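Local structure of melanin biosynthesis protein TyrA, putative (Shewanella oneidensis, 2IIZ) at residues E240-S245 / I259-T264; G13-G18 / H161-A166; Y186-S191 / H289-L294. The protein binds heme b and probably acts as a dye-decolorizing (DyP-type) peroxidase, an iron-dependent oxidoreductase. All blocks are in the same frame, centred on the assembly; numbering follows the deposited sequence.

Contact 1 (E240-S245 / I259-T264); sequences EILRQS and ISTCRT. With HEM (protoporphyrin IX containing Fe), chain C.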
loop_
_atom_site.group_PDB
_atom_site.type_symbol
_atom_site.label_atom_id
_atom_site.label_comp_id
_atom_site.label_asym_id
_atom_site.label_seq_id
_atom_site.Cartn_x
_atom_site.Cartn_y
_atom_site.Cartn_z
ATOM N N GLU A 240 -14.744 17.621 22.648
ATOM C CA GLU A 240 -14.569 16.376 21.879
ATOM C C GLU A 240 -14.162 16.605 20.437
ATOM O O GLU A 240 -14.369 17.681 19.897
ATOM C CB GLU A 240 -15.875 15.563 21.891
ATOM C CG GLU A 240 -16.068 14.647 23.107
ATOM C CD GLU A 240 -17.460 14.031 23.143
ATOM O OE1 GLU A 240 -18.412 14.747 23.518
ATOM O OE2 GLU A 240 -17.604 12.831 22.793
ATOM N N ILE A 241 -13.579 15.576 19.827
ATOM C CA ILE A 241 -13.423 15.513 18.385
ATOM C C ILE A 241 -13.762 14.100 17.909
ATOM O O ILE A 241 -13.792 13.146 18.711
ATOM C CB ILE A 241 -11.994 15.861 17.919
ATOM C CG1 ILE A 241 -10.957 14.998 18.632
ATOM C CG2 ILE A 241 -11.689 17.333 18.148
ATOM C CD1 ILE A 241 -9.736 14.729 17.781
ATOM N N LEU A 242 -14.016 13.961 16.613
ATOM C CA LEU A 242 -14.206 12.644 16.039
ATOM C C LEU A 242 -13.006 12.332 15.178
ATOM O O LEU A 242 -12.818 12.894 14.114
ATOM C CB LEU A 242 -15.504 12.549 15.229
ATOM C CG LEU A 242 -15.687 11.205 14.513
ATOM C CD1 LEU A 242 -16.146 10.110 15.476
ATOM C CD2 LEU A 242 -16.630 11.346 13.352
ATOM N N ARG A 243 -12.186 11.419 15.649
ATOM C CA ARG A 243 -10.993 11.054 14.912
ATOM C C ARG A 243 -11.300 9.975 13.920
ATOM O O ARG A 243 -12.141 9.112 14.171
ATOM C CB ARG A 243 -9.936 10.521 15.851
ATOM C CG ARG A 243 -9.334 11.545 16.751
ATOM C CD ARG A 243 -8.646 10.832 17.892
ATOM N NE ARG A 243 -9.631 10.301 18.841
ATOM C CZ ARG A 243 -9.483 9.207 19.580
ATOM N NH1 ARG A 243 -8.376 8.464 19.502
ATOM N NH2 ARG A 243 -10.459 8.854 20.399
ATOM N N GLN A 244 -10.600 10.030 12.795
ATOM C CA GLN A 244 -10.756 9.066 11.735
ATOM C C GLN A 244 -9.400 8.519 11.330
ATOM O O GLN A 244 -9.237 8.146 10.179
ATOM C CB GLN A 244 -11.396 9.751 10.527
ATOM C CG GLN A 244 -12.875 10.123 10.696
ATOM C CD GLN A 244 -13.825 8.939 10.630
ATOM O OE1 GLN A 244 -13.402 7.787 10.541
ATOM N NE2 GLN A 244 -15.130 9.221 10.680
ATOM N N SER A 245 -8.443 8.476 12.266
ATOM C CA SER A 245 -7.047 8.152 11.937
ATOM C C SER A 245 -6.856 6.688 11.638
ATOM O O SER A 245 -7.651 5.860 12.078
ATOM C CB SER A 245 -6.126 8.469 13.099
ATOM O OG SER A 245 -6.508 9.645 13.737
ATOM N N ILE A 259 -6.174 12.137 11.778
ATOM C CA ILE A 259 -7.215 12.956 11.197
ATOM C C ILE A 259 -8.224 13.341 12.265
ATOM O O ILE A 259 -8.804 12.471 12.889
ATOM C CB ILE A 259 -7.921 12.211 10.056
ATOM C CG1 ILE A 259 -6.862 11.704 9.039
ATOM C CG2 ILE A 259 -8.972 13.115 9.414
ATOM C CD1 ILE A 259 -7.418 11.105 7.788
ATOM N N SER A 260 -8.418 14.643 12.471
ATOM C CA SER A 260 -9.472 15.146 13.348
ATOM C C SER A 260 -10.618 15.752 12.541
ATOM O O SER A 260 -10.388 16.430 11.546
ATOM C CB SER A 260 -8.929 16.202 14.284
ATOM O OG SER A 260 -9.983 16.866 14.985
ATOM N N THR A 261 -11.852 15.503 12.987
ATOM C CA THR A 261 -13.056 16.043 12.358
ATOM C C THR A 261 -13.920 16.639 13.451
ATOM O O THR A 261 -14.141 16.002 14.474
ATOM C CB THR A 261 -13.854 14.959 11.625
ATOM O OG1 THR A 261 -14.469 14.074 12.574
ATOM C CG2 THR A 261 -12.961 14.146 10.686
ATOM N N CYS A 262 -14.410 17.858 13.240
ATOM C CA CYS A 262 -15.062 18.601 14.310
ATOM C C CYS A 262 -15.871 19.780 13.777
ATOM O O CYS A 262 -15.555 20.344 12.734
ATOM C CB CYS A 262 -13.980 19.103 15.267
ATOM S SG CYS A 262 -14.572 19.743 16.858
ATOM N N ARG A 263 -16.921 20.161 14.493
ATOM C CA ARG A 263 -17.734 21.293 14.078
ATOM C C ARG A 263 -17.042 22.624 14.377
ATOM O O ARG A 263 -17.458 23.662 13.858
ATOM C CB ARG A 263 -19.094 21.265 14.762
ATOM C CG ARG A 263 -19.139 21.912 16.125
ATOM C CD ARG A 263 -20.285 21.357 16.920
ATOM N NE ARG A 263 -21.576 21.774 16.390
ATOM C CZ ARG A 263 -22.748 21.397 16.892
ATOM N NH1 ARG A 263 -22.802 20.582 17.946
ATOM N NH2 ARG A 263 -23.871 21.835 16.341
ATOM N N THR A 264 -16.002 22.588 15.215
ATOM C CA THR A 264 -15.186 23.774 15.507
ATOM C C THR A 264 -13.705 23.400 15.461
ATOM O O THR A 264 -13.331 22.310 15.905
ATOM C CB THR A 264 -15.556 24.417 16.869
ATOM O OG1 THR A 264 -14.622 25.448 17.168
ATOM C CG2 THR A 264 -15.540 23.409 18.008
HETATM C CHA HEM C . -6.957 8.757 22.670
HETATM C CHB HEM C . -3.191 7.201 20.101
HETATM C CHC HEM C . -2.471 11.598 18.362
HETATM C CHD HEM C . -6.531 13.055 20.459
HETATM C C1A HEM C . -5.975 7.956 22.150
HETATM C C2A HEM C . -5.760 6.565 22.491
HETATM C C3A HEM C . -4.707 6.149 21.765
HETATM C C4A HEM C . -4.248 7.251 20.961
HETATM C CMA HEM C . -4.064 4.752 21.757
HETATM C CAA HEM C . -6.603 5.750 23.501
HETATM C CBA HEM C . -7.787 5.035 22.819
HETATM C CGA HEM C . -8.919 5.998 22.536
HETATM O O1A HEM C . -9.139 6.367 21.345
HETATM O O2A HEM C . -9.621 6.409 23.500
HETATM C C1B HEM C . -2.668 8.260 19.428
HETATM C C2B HEM C . -1.492 8.204 18.587
HETATM C C3B HEM C . -1.293 9.435 18.101
HETATM C C4B HEM C . -2.338 10.280 18.625
HETATM C CMB HEM C . -0.677 6.911 18.351
HETATM C CAB HEM C . -0.197 9.957 17.158
HETATM C CBB HEM C . 1.035 9.472 17.210
HETATM C C1C HEM C . -3.500 12.368 18.805
HETATM C C2C HEM C . -3.626 13.777 18.538
HETATM C C3C HEM C . -4.754 14.193 19.119
HETATM C C4C HEM C . -5.361 13.042 19.759
HETATM C CMC HEM C . -2.591 14.569 17.724
HETATM C CAC HEM C . -5.360 15.610 19.144
HETATM C CBC HEM C . -4.800 16.687 18.577
HETATM C C1D HEM C . -7.035 12.039 21.223
HETATM C C2D HEM C . -8.281 12.106 21.941
HETATM C C3D HEM C . -8.414 10.763 22.634
HETATM C C4D HEM C . -7.234 10.029 22.259
HETATM C CMD HEM C . -9.257 13.301 21.994
HETATM C CAD HEM C . -9.548 10.270 23.548
HETATM C CBD HEM C . -9.117 10.507 24.986
HETATM C CGD HEM C . -10.258 10.342 25.963
HETATM O O1D HEM C . -10.276 9.299 26.686
HETATM O O2D HEM C . -11.129 11.249 26.011
HETATM N NA HEM C . -5.036 8.351 21.213
HETATM N NB HEM C . -3.169 9.544 19.432
HETATM N NC HEM C . -4.571 11.933 19.550
HETATM N ND HEM C . -6.447 10.807 21.430
HETATM FE FE HEM C . -4.672 10.188 20.560
#

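Contact 2 (G13-G18 / H161-A166); sequences GVCAEG and HRQEVA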
loop_
_atom_site.group_PDB
_atom_site.type_symbol
_atom_site.label_atom_id
_atom_site.label_comp_id
_atom_site.label_asym_id
_atom_site.label_seq_id
_atom_site.Cartn_x
_atom_site.Cartn_y
_atom_site.Cartn_z
ATOM N N GLY A 13 -18.346 10.221 4.344
ATOM C CA GLY A 13 -17.082 9.673 4.862
ATOM C C GLY A 13 -16.579 10.395 6.100
ATOM O O GLY A 13 -15.620 9.971 6.710
ATOM N N VAL A 14 -17.227 11.494 6.476
ATOM C CA VAL A 14 -16.727 12.319 7.573
ATOM C C VAL A 14 -16.920 11.620 8.887
ATOM O O VAL A 14 -15.999 11.587 9.719
ATOM C CB VAL A 14 -17.441 13.670 7.673
ATOM C CG1 VAL A 14 -16.898 14.455 8.869
ATOM C CG2 VAL A 14 -17.231 14.485 6.390
ATOM N N CYS A 15 -18.127 11.078 9.070
ATOM C CA CYS A 15 -18.515 10.377 10.290
ATOM C C CYS A 15 -18.521 8.849 10.138
ATOM O O CYS A 15 -18.955 8.140 11.043
ATOM C CB CYS A 15 -19.899 10.819 10.727
ATOM S SG CYS A 15 -20.050 12.542 11.185
ATOM N N ALA A 16 -18.043 8.336 9.014
ATOM C CA ALA A 16 -18.171 6.903 8.756
ATOM C C ALA A 16 -17.528 6.091 9.860
ATOM O O ALA A 16 -16.530 6.512 10.453
ATOM C CB ALA A 16 -17.548 6.539 7.414
ATOM N N GLU A 17 -18.105 4.928 10.132
ATOM C CA GLU A 17 -17.457 3.934 10.985
ATOM C C GLU A 17 -16.162 3.459 10.314
ATOM O O GLU A 17 -15.935 3.687 9.114
ATOM C CB GLU A 17 -18.383 2.738 11.242
ATOM C CG GLU A 17 -19.634 3.048 12.062
ATOM C CD GLU A 17 -19.320 3.536 13.474
ATOM O OE1 GLU A 17 -18.231 3.182 13.990
ATOM O OE2 GLU A 17 -20.160 4.275 14.065
ATOM N N GLY A 18 -15.310 2.807 11.094
ATOM C CA GLY A 18 -13.967 2.383 10.617
ATOM C C GLY A 18 -13.989 1.435 9.436
ATOM O O GLY A 18 -15.023 0.809 9.187
ATOM N N HIS A 161 -24.005 10.824 18.358
ATOM C CA HIS A 161 -23.074 11.779 18.953
ATOM C C HIS A 161 -21.983 12.184 17.968
ATOM O O HIS A 161 -21.542 13.322 17.978
ATOM C CB HIS A 161 -22.449 11.241 20.238
ATOM C CG HIS A 161 -21.872 12.313 21.106
ATOM N ND1 HIS A 161 -22.634 13.361 21.589
ATOM C CD2 HIS A 161 -20.616 12.505 21.576
ATOM C CE1 HIS A 161 -21.867 14.154 22.318
ATOM N NE2 HIS A 161 -20.640 13.658 22.328
ATOM N N ARG A 162 -21.548 11.255 17.118
ATOM C CA ARG A 162 -20.568 11.562 16.060
ATOM C C ARG A 162 -20.989 12.770 15.238
ATOM O O ARG A 162 -20.211 13.682 15.003
ATOM C CB ARG A 162 -20.425 10.392 15.100
ATOM C CG ARG A 162 -19.998 9.099 15.753
ATOM C CD ARG A 162 -20.188 7.931 14.806
ATOM N NE ARG A 162 -19.041 7.756 13.932
ATOM C CZ ARG A 162 -17.896 7.176 14.294
ATOM N NH1 ARG A 162 -17.720 6.706 15.527
ATOM N NH2 ARG A 162 -16.907 7.064 13.411
ATOM N N GLN A 163 -22.233 12.772 14.798
ATOM C CA GLN A 163 -22.716 13.879 13.999
ATOM C C GLN A 163 -22.651 15.174 14.833
ATOM O O GLN A 163 -22.162 16.207 14.370
ATOM C CB GLN A 163 -24.127 13.576 13.458
ATOM C CG GLN A 163 -24.143 12.708 12.157
ATOM C CD GLN A 163 -23.685 11.257 12.366
ATOM O OE1 GLN A 163 -23.655 10.768 13.492
ATOM N NE2 GLN A 163 -23.330 10.566 11.271
ATOM N N GLU A 164 -23.136 15.089 16.066
ATOM C CA GLU A 164 -23.149 16.210 17.018
ATOM C C GLU A 164 -21.752 16.844 17.173
ATOM O O GLU A 164 -21.607 18.071 17.199
ATOM C CB GLU A 164 -23.651 15.698 18.378
ATOM C CG GLU A 164 -24.034 16.775 19.390
ATOM C CD GLU A 164 -25.463 17.245 19.261
ATOM O OE1 GLU A 164 -26.236 16.635 18.484
ATOM O OE2 GLU A 164 -25.810 18.235 19.945
ATOM N N VAL A 165 -20.731 15.998 17.274
ATOM C CA VAL A 165 -19.350 16.463 17.481
ATOM C C VAL A 165 -18.735 16.963 16.182
ATOM O O VAL A 165 -18.093 18.001 16.167
ATOM C CB VAL A 165 -18.453 15.348 18.070
ATOM C CG1 VAL A 165 -16.972 15.767 18.096
ATOM C CG2 VAL A 165 -18.905 15.000 19.466
ATOM N N ALA A 166 -18.937 16.222 15.101
ATOM C CA ALA A 166 -18.199 16.448 13.859
ATOM C C ALA A 166 -18.731 17.561 12.965
ATOM O O ALA A 166 -17.939 18.268 12.343
ATOM C CB ALA A 166 -18.117 15.149 13.049
#

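Contact 3 (Y186-S191 / H289-L294); sequences YAHNLS and HFTSAL. With HEM (protoporphyrin IX containing Fe), chain C.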
loop_
_atom_site.group_PDB
_atom_site.type_symbol
_atom_site.label_atom_id
_atom_site.label_comp_id
_atom_site.label_asym_id
_atom_site.label_seq_id
_atom_site.Cartn_x
_atom_site.Cartn_y
_atom_site.Cartn_z
ATOM N N TYR A 186 1.995 11.373 11.268
ATOM C CA TYR A 186 2.907 10.998 12.352
ATOM C C TYR A 186 3.787 9.804 11.955
ATOM O O TYR A 186 3.290 8.703 11.680
ATOM C CB TYR A 186 2.139 10.665 13.635
ATOM C CG TYR A 186 1.649 11.860 14.453
ATOM C CD1 TYR A 186 2.449 12.434 15.411
ATOM C CD2 TYR A 186 0.391 12.392 14.267
ATOM C CE1 TYR A 186 2.010 13.531 16.178
ATOM C CE2 TYR A 186 -0.067 13.492 15.023
ATOM C CZ TYR A 186 0.753 14.052 15.976
ATOM O OH TYR A 186 0.327 15.127 16.729
ATOM N N ALA A 187 5.098 10.041 11.932
ATOM C CA ALA A 187 6.097 9.009 11.692
ATOM C C ALA A 187 6.580 8.500 13.061
ATOM O O ALA A 187 7.234 9.226 13.807
ATOM C CB ALA A 187 7.259 9.576 10.889
ATOM N N HIS A 188 6.246 7.251 13.382
ATOM C CA HIS A 188 6.593 6.674 14.669
ATOM C C HIS A 188 8.045 6.214 14.598
ATOM O O HIS A 188 8.518 5.796 13.533
ATOM C CB HIS A 188 5.708 5.451 14.986
ATOM C CG HIS A 188 4.268 5.768 15.233
ATOM N ND1 HIS A 188 3.773 7.054 15.257
ATOM C CD2 HIS A 188 3.213 4.954 15.487
ATOM C CE1 HIS A 188 2.471 7.019 15.502
ATOM N NE2 HIS A 188 2.107 5.756 15.650
ATOM N N ASN A 189 8.736 6.299 15.734
ATOM C CA ASN A 189 10.019 5.635 15.944
ATOM C C ASN A 189 9.754 4.304 16.656
ATOM O O ASN A 189 9.802 4.200 17.888
ATOM C CB ASN A 189 10.941 6.542 16.769
ATOM C CG ASN A 189 12.371 6.030 16.843
ATOM O OD1 ASN A 189 12.685 4.920 16.391
ATOM N ND2 ASN A 189 13.254 6.847 17.420
ATOM N N LEU A 190 9.465 3.275 15.874
ATOM C CA LEU A 190 9.007 2.006 16.432
ATOM C C LEU A 190 10.106 1.241 17.167
ATOM O O LEU A 190 9.823 0.527 18.144
ATOM C CB LEU A 190 8.404 1.130 15.335
ATOM C CG LEU A 190 7.082 1.640 14.767
ATOM C CD1 LEU A 190 6.658 0.749 13.627
ATOM C CD2 LEU A 190 5.973 1.696 15.805
ATOM N N SER A 191 11.352 1.383 16.714
ATOM C CA SER A 191 12.456 0.683 17.376
ATOM C C SER A 191 12.622 1.207 18.798
ATOM O O SER A 191 12.792 0.421 19.730
ATOM C CB SER A 191 13.776 0.814 16.597
ATOM O OG SER A 191 14.094 2.176 16.375
ATOM N N HIS A 289 7.543 11.747 22.600
ATOM C CA HIS A 289 8.969 11.358 22.574
ATOM C C HIS A 289 9.201 10.207 21.614
ATOM O O HIS A 289 10.336 9.769 21.456
ATOM C CB HIS A 289 9.461 10.901 23.942
ATOM C CG HIS A 289 9.268 11.900 25.031
ATOM N ND1 HIS A 289 9.246 11.540 26.357
ATOM C CD2 HIS A 289 9.092 13.245 25.001
ATOM C CE1 HIS A 289 9.069 12.622 27.101
ATOM N NE2 HIS A 289 8.971 13.669 26.303
ATOM N N PHE A 290 8.140 9.709 20.979
ATOM C CA PHE A 290 8.228 8.430 20.239
ATOM C C PHE A 290 7.754 8.478 18.788
ATOM O O PHE A 290 7.854 7.470 18.069
ATOM C CB PHE A 290 7.490 7.338 21.025
ATOM C CG PHE A 290 8.080 7.107 22.397
ATOM C CD1 PHE A 290 9.132 6.232 22.563
ATOM C CD2 PHE A 290 7.588 7.782 23.503
ATOM C CE1 PHE A 290 9.695 6.014 23.805
ATOM C CE2 PHE A 290 8.136 7.583 24.755
ATOM C CZ PHE A 290 9.198 6.688 24.912
ATOM N N THR A 291 7.249 9.642 18.374
ATOM C CA THR A 291 6.745 9.845 17.025
ATOM C C THR A 291 6.905 11.290 16.667
ATOM O O THR A 291 6.940 12.128 17.555
ATOM C CB THR A 291 5.272 9.466 16.915
ATOM O OG1 THR A 291 4.876 9.462 15.541
ATOM C CG2 THR A 291 4.403 10.418 17.719
ATOM N N SER A 292 7.001 11.581 15.374
ATOM C CA SER A 292 7.194 12.952 14.899
ATOM C C SER A 292 6.158 13.326 13.856
ATOM O O SER A 292 5.982 12.604 12.858
ATOM C CB SER A 292 8.594 13.094 14.308
ATOM O OG SER A 292 9.561 12.527 15.186
ATOM N N ALA A 293 5.472 14.451 14.081
ATOM C CA ALA A 293 4.485 14.955 13.110
ATOM C C ALA A 293 5.206 15.640 11.935
ATOM O O ALA A 293 5.779 16.716 12.094
ATOM C CB ALA A 293 3.504 15.923 13.772
ATOM N N LEU A 294 5.176 15.009 10.763
ATOM C CA LEU A 294 5.874 15.528 9.590
ATOM C C LEU A 294 5.068 16.565 8.810
ATOM O O LEU A 294 5.652 17.375 8.080
ATOM C CB LEU A 294 6.243 14.378 8.662
ATOM C CG LEU A 294 7.150 13.297 9.256
ATOM C CD1 LEU A 294 7.550 12.279 8.181
ATOM C CD2 LEU A 294 8.394 13.914 9.887
HETATM C CHA HEM C . -6.957 8.757 22.670
HETATM C CHB HEM C . -3.191 7.201 20.101
HETATM C CHC HEM C . -2.471 11.598 18.362
HETATM C CHD HEM C . -6.531 13.055 20.459
HETATM C C1A HEM C . -5.975 7.956 22.150
HETATM C C2A HEM C . -5.760 6.565 22.491
HETATM C C3A HEM C . -4.707 6.149 21.765
HETATM C C4A HEM C . -4.248 7.251 20.961
HETATM C CMA HEM C . -4.064 4.752 21.757
HETATM C CAA HEM C . -6.603 5.750 23.501
HETATM C CBA HEM C . -7.787 5.035 22.819
HETATM C CGA HEM C . -8.919 5.998 22.536
HETATM O O1A HEM C . -9.139 6.367 21.345
HETATM O O2A HEM C . -9.621 6.409 23.500
HETATM C C1B HEM C . -2.668 8.260 19.428
HETATM C C2B HEM C . -1.492 8.204 18.587
HETATM C C3B HEM C . -1.293 9.435 18.101
HETATM C C4B HEM C . -2.338 10.280 18.625
HETATM C CMB HEM C . -0.677 6.911 18.351
HETATM C CAB HEM C . -0.197 9.957 17.158
HETATM C CBB HEM C . 1.035 9.472 17.210
HETATM C C1C HEM C . -3.500 12.368 18.805
HETATM C C2C HEM C . -3.626 13.777 18.538
HETATM C C3C HEM C . -4.754 14.193 19.119
HETATM C C4C HEM C . -5.361 13.042 19.759
HETATM C CMC HEM C . -2.591 14.569 17.724
HETATM C CAC HEM C . -5.360 15.610 19.144
HETATM C CBC HEM C . -4.800 16.687 18.577
HETATM C C1D HEM C . -7.035 12.039 21.223
HETATM C C2D HEM C . -8.281 12.106 21.941
HETATM C C3D HEM C . -8.414 10.763 22.634
HETATM C C4D HEM C . -7.234 10.029 22.259
HETATM C CMD HEM C . -9.257 13.301 21.994
HETATM C CAD HEM C . -9.548 10.270 23.548
HETATM C CBD HEM C . -9.117 10.507 24.986
HETATM C CGD HEM C . -10.258 10.342 25.963
HETATM O O1D HEM C . -10.276 9.299 26.686
HETATM O O2D HEM C . -11.129 11.249 26.011
HETATM N NA HEM C . -5.036 8.351 21.213
HETATM N NB HEM C . -3.169 9.544 19.432
HETATM N NC HEM C . -4.571 11.933 19.550
HETATM N ND HEM C . -6.447 10.807 21.430
HETATM FE FE HEM C . -4.672 10.188 20.560
HETATM O O HOH W 1 9.904 9.788 14.830
#

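Contact 1 (E240-S245 / I259-T264)
Leu242 and Thr261 stand side by side and point the same way, on one face of a pair of antiparallel strands. Thr261 turns its hydroxyl back to its neighbour's backbone: with chi1 at 71°, OG1 sits between its own N and carbonyl carbon and gives a hydrogen bond to Leu242 O, though the modelled 2.5 Å is doubtfully short. The same oxygen takes a weak bond from Thr261 N. A beta-branched residue fits, since CG2 can meet Gln244 CG at 4.0 Å. Leu242 N answers with a nearly straight bond to Thr261 O. The two strands form the hairpin 238-249/254-262 of a DyP-type peroxidase, whose two halves have ferredoxin-like folds, as in the dimeric alpha-beta barrel clan. Arg243 and Ser260 share the other face, where the arginine leaves its partner for the heme. Its chain, bent at chi3, lays the guanidinium over pyrrole ring D, with HEM C3D 3.5 Å above the guanidinium plane. NH1 and NH2 both bond HEM O1A, at 2.9 and 3.0 Å, and NH1 also salt-bridges Asp152. Ile241 sets CD1 beside Ser260 OG and CG2 near Cys262 SG. Ser245 OG, a short hydroxyl held near the backbone, accepts a hydrogen bond from Ile259 N.

Contact 2 (G13-G18 / H161-A166)
Arg162 reaches from its helix to the loop at Cys15 and Ala16 and grips the backbone there. NE gives a hydrogen bond to Cys15 O at 2.9 Å, with the oxygen close to the guanidinium plane, while NH2 makes weak bonds to the same oxygen and to Ala16 O at 3.0 Å. A long arginine suits the place because its chain, bent at chi3 (86°), brings the planar head edge-on to two successive carbonyls. Cys15 supplies the apolar side of this tight part: its SG, anti to its own carbonyl carbon, packs 3.7 Å from Ala166 CB, where the small alanine lets the sulfur approach the helix. Val14 CG1 adds a looser touch on the same alanine. The solvent side differs. Glu17, an exposed residue, folds back at chi2 so that OE2 lies 3.5 Å above one guanidinium face, near the rim. The carboxylate plane is turned 40° from the guanidinium, and no N-H points at the oxygen, so this long salt bridge, 3.7 Å from Glu17 OE2 to Arg162 NE, rests on charge alone. A leucine in place of Arg162 would probably leave Cys15 O without its NE donor, Ala16 O with one donor fewer beside that of Gln244, and the Glu17 carboxylate without its countercharge. Arg162 also lies against Leu242 and Gln244 of strand 238-249, and Ala166 against Thr261 of strand 254-262, while Val14 meets Phe63 of strand 61-67; helix 160-166 thus rests on the hairpin 238-249/254-262, with the loop that leads into strand 21-29 alongside.

Contact 3 (Y186-S191 / H289-L294)
Strands 186-188 and 291-293 run antiparallel, their axes 4.4 Å apart at closest approach and their directions 161° apart, with Ala187-Ser292 the hydrogen-bonded pair and Tyr186-Ala293 and His188-Thr291 the non-hydrogen-bonded pairs beside it. Thr291 and His188 lie side by side, and Thr291 OG1 meets His188 ND1 at 2.7 Å in the plane of the imidazole, a bond either group could donate. With OG1 anti to N (chi1 -170°), Thr291 turns its hydroxyl to the imidazole and CG2 to Tyr186 CD1, at 3.6 Å, and to HEM CBB. Both strands are neighbours in the large antiparallel sheet of the DyP-type fold, and Tyr186, His188 and Thr291 line the heme pocket. Tyr186 is a flat wedge between sheet and cofactor. Ala293 CB makes a CH-pi contact over one face, 4.0 Å from the ring centroid, where a small methyl fits; the heme vinyl, with CAB 3.7 Å above the ring plane, lies over the opposite face, offset toward its rim. The phenol OH hydrogen-bonds Gln184. With hydrogen bonds at both nitrogens, to Thr291 and Asp146, the imidazole of His188 is fixed in rotation. On the other side of the sheet Ala187 CB packs on Leu294 CD1, and a water joins Ala187 O to Ser292 OG.

Overall arrangement
Contacts 1 and 2 adjoin, their centres about 8 Å apart: Gln244 NE2 of contact 1 approaches Val14 O of contact 2 at 2.7 Å, and Glu240 OE1 meets His161 NE2 at 2.8 Å, both probable hydrogen bonds. Contact 3 is remote, its centre about 21 Å from that of contact 1 and 27 Å from that of contact 2. Contacts 1 and 3 are nevertheless tied by the sheet, where strands 254-262 and 179-188 are neighbours, and by the heme, one of whose propionates is held from contact 1 and whose vinyl edge is packed from contact 3. Contact 2 stands back from the cofactor, with the Arg162 side chain about 10 Å from it.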